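Local coordinates for designed helical repeat protein (Synthetic construct, PDB 5CWF) that has no known natural function, being a de novo designed protein of stacked helical repeats, and binds calcium ions in its crystal, at residues Val16-Ala19 with Lys20-Asp24. Numbering follows the deposited sequence.
Sequences VELA and KKNND. With CA (calcium ion), chain H.
The backbone N-H of D24 folds back onto the carbonyl of A19, D24 N lying 2.9 Å from A19 O in a bond that spans five residues rather than the four of a regular helix, and a weak second bond from N22 N converges on the same oxygen. N23, with positive phi (61°), turns the chain out of the helix and gives its own N-H to K20 O at 3.0 Å. Before this turn the helical ladder is regular: V16 O accepts K20 N and E17 O accepts K21 N, whereas N22 N bonds to L18 O at a longer 3.2 Å. N22 carries its CG beside its backbone N (chi1 -70°), which lays the amide obliquely across L18, ND2 lying 3.5 Å from L18 CD1. V16 and K20 run side by side, CG1 of V16 touching CE of K20 at 4.1 Å, and V16 and A19 also pack on helix 25-44. CB of D24 lies 3.4 Å from A19 O, and its carboxylate grips calcium through OD1 and OD2, each 2.5 Å from the metal. D70 and two waters bind the same ion, one water donating to N22 O. The D24-A19 and N23-K20 bonds, with N23 as C-prime residue, form a Schellman motif ending helix 3-21.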
ATOM      1  N   VAL A  16      13.993  -9.664  -2.251  1.00 23.45           N
ATOM      2  CA  VAL A  16      14.092 -10.299  -0.945  1.00 23.45           C
ATOM      3  C   VAL A  16      15.492 -10.870  -0.786  1.00 23.93           C
ATOM      4  O   VAL A  16      16.120 -10.728   0.251  1.00 24.13           O
ATOM      5  CB  VAL A  16      13.028 -11.411  -0.785  1.00 26.28           C
ATOM      6  CG1 VAL A  16      13.285 -12.288   0.473  1.00 26.61           C
ATOM      7  CG2 VAL A  16      11.612 -10.805  -0.724  1.00 26.81           C
ATOM      8  N   GLU A  17      15.966 -11.539  -1.827  1.00 25.69           N
ATOM      9  CA  GLU A  17      17.285 -12.155  -1.789  1.00 26.88           C
ATOM     10  C   GLU A  17      18.388 -11.108  -1.650  1.00 25.64           C
ATOM     11  O   GLU A  17      19.370 -11.309  -0.921  1.00 24.77           O
ATOM     12  CB  GLU A  17      17.448 -13.014  -3.034  1.00 35.02           C
ATOM     13  CG  GLU A  17      16.543 -14.253  -2.970  1.00 42.46           C
ATOM     14  CD  GLU A  17      16.162 -14.827  -4.328  1.00 53.12           C
ATOM     15  OE1 GLU A  17      16.671 -14.347  -5.366  1.00 53.12           O
ATOM     16  OE2 GLU A  17      15.339 -15.774  -4.351  1.00 56.05           O
ATOM     17  N   LEU A  18      18.229  -9.986  -2.338  1.00 25.35           N
ATOM     18  CA  LEU A  18      19.173  -8.890  -2.230  1.00 25.90           C
ATOM     19  C   LEU A  18      19.147  -8.281  -0.835  1.00 24.85           C
ATOM     20  O   LEU A  18      20.178  -7.941  -0.283  1.00 26.53           O
ATOM     21  CB  LEU A  18      18.865  -7.821  -3.273  1.00 26.17           C
ATOM     22  CG  LEU A  18      19.789  -6.605  -3.245  1.00 32.41           C
ATOM     23  CD1 LEU A  18      21.251  -7.020  -3.401  1.00 37.31           C
ATOM     24  CD2 LEU A  18      19.400  -5.624  -4.345  1.00 36.29           C
ATOM     25  N   ALA A  19      17.954  -8.099  -0.281  1.00 22.14           N
ATOM     26  CA  ALA A  19      17.842  -7.606   1.085  1.00 19.79           C
ATOM     27  C   ALA A  19      18.572  -8.542   2.044  1.00 18.95           C
ATOM     28  O   ALA A  19      19.277  -8.086   2.967  1.00 19.72           O
ATOM     29  CB  ALA A  19      16.357  -7.474   1.494  1.00 23.21           C
ATOM     30  N   LYS A  20      18.380  -9.850   1.882  1.00 20.26           N
ATOM     31  CA  LYS A  20      19.053 -10.785   2.778  1.00 20.09           C
ATOM     32  C   LYS A  20      20.568 -10.684   2.622  1.00 21.10           C
ATOM     33  O   LYS A  20      21.307 -10.766   3.606  1.00 20.53           O
ATOM     34  CB  LYS A  20      18.599 -12.214   2.538  1.00 22.48           C
ATOM     35  CG  LYS A  20      17.166 -12.449   2.969  1.00 24.36           C
ATOM     36  CD  LYS A  20      16.756 -13.898   2.778  1.00 27.02           C
ATOM     37  CE  LYS A  20      15.411 -14.203   3.428  1.00 31.32           C
ATOM     38  NZ  LYS A  20      15.154 -15.652   3.304  1.00 35.53           N
ATOM     39  N   LYS A  21      21.015 -10.537   1.384  1.00 23.66           N
ATOM     40  CA  LYS A  21      22.459 -10.469   1.086  1.00 26.25           C
ATOM     41  C   LYS A  21      23.122  -9.324   1.847  1.00 25.02           C
ATOM     42  O   LYS A  21      24.273  -9.451   2.308  1.00 24.85           O
ATOM     43  CB  LYS A  21      22.682 -10.287  -0.429  1.00 29.10           C
ATOM     44  CG  LYS A  21      24.129 -10.314  -0.890  1.00 37.80           C
ATOM     45  CD  LYS A  21      24.185 -10.040  -2.404  1.00 48.06           C
ATOM     46  CE  LYS A  21      25.603 -10.034  -2.966  1.00 57.22           C
ATOM     47  NZ  LYS A  21      26.455  -8.935  -2.418  1.00 62.08           N
ATOM     48  N   ASN A  22      22.383  -8.217   1.992  1.00 25.37           N
ATOM     49  CA  ASN A  22      22.893  -7.021   2.645  1.00 26.95           C
ATOM     50  C   ASN A  22      22.620  -6.991   4.164  1.00 28.81           C
ATOM     51  O   ASN A  22      22.786  -5.961   4.801  1.00 29.60           O
ATOM     52  CB  ASN A  22      22.280  -5.792   1.969  1.00 32.00           C
ATOM     53  CG  ASN A  22      22.809  -5.581   0.547  1.00 41.81           C
ATOM     54  OD1 ASN A  22      24.018  -5.604   0.313  1.00 45.81           O
ATOM     55  ND2 ASN A  22      21.902  -5.378  -0.400  1.00 43.63           N
ATOM     56  N   ASN A  23      22.232  -8.138   4.729  1.00 23.45           N
ATOM     57  CA  ASN A  23      21.875  -8.283   6.153  1.00 23.24           C
ATOM     58  C   ASN A  23      20.680  -7.416   6.583  1.00 25.77           C
ATOM     59  O   ASN A  23      20.560  -7.057   7.763  1.00 28.60           O
ATOM     60  CB  ASN A  23      23.062  -7.964   7.079  1.00 26.12           C
ATOM     61  CG  ASN A  23      22.896  -8.575   8.500  1.00 39.32           C
ATOM     62  OD1 ASN A  23      22.326  -9.667   8.671  1.00 32.03           O
ATOM     63  ND2 ASN A  23      23.392  -7.865   9.515  1.00 39.02           N
ATOM     64  N   ASP A  24      19.785  -7.127   5.641  1.00 22.76           N
ATOM     65  CA  ASP A  24      18.570  -6.370   5.914  1.00 19.90           C
ATOM     66  C   ASP A  24      17.430  -7.374   6.112  1.00 19.87           C
ATOM     67  O   ASP A  24      16.472  -7.400   5.350  1.00 19.60           O
ATOM     68  CB  ASP A  24      18.263  -5.397   4.771  1.00 20.72           C
ATOM     69  CG  ASP A  24      19.292  -4.238   4.676  1.00 29.39           C
ATOM     70  OD1 ASP A  24      19.836  -3.818   5.715  1.00 25.26           O
ATOM     71  OD2 ASP A  24      19.547  -3.732   3.565  1.00 27.68           O
TER
HETATM   72 CA    CA H 204      20.713  -1.770   4.598  0.56 21.53          CA
HETATM   73  O   HOH W   1      22.850  -2.957   4.320  1.00 41.20           O
HETATM   74  O   HOH W   2      21.504  -1.478   6.738  1.00 54.28           O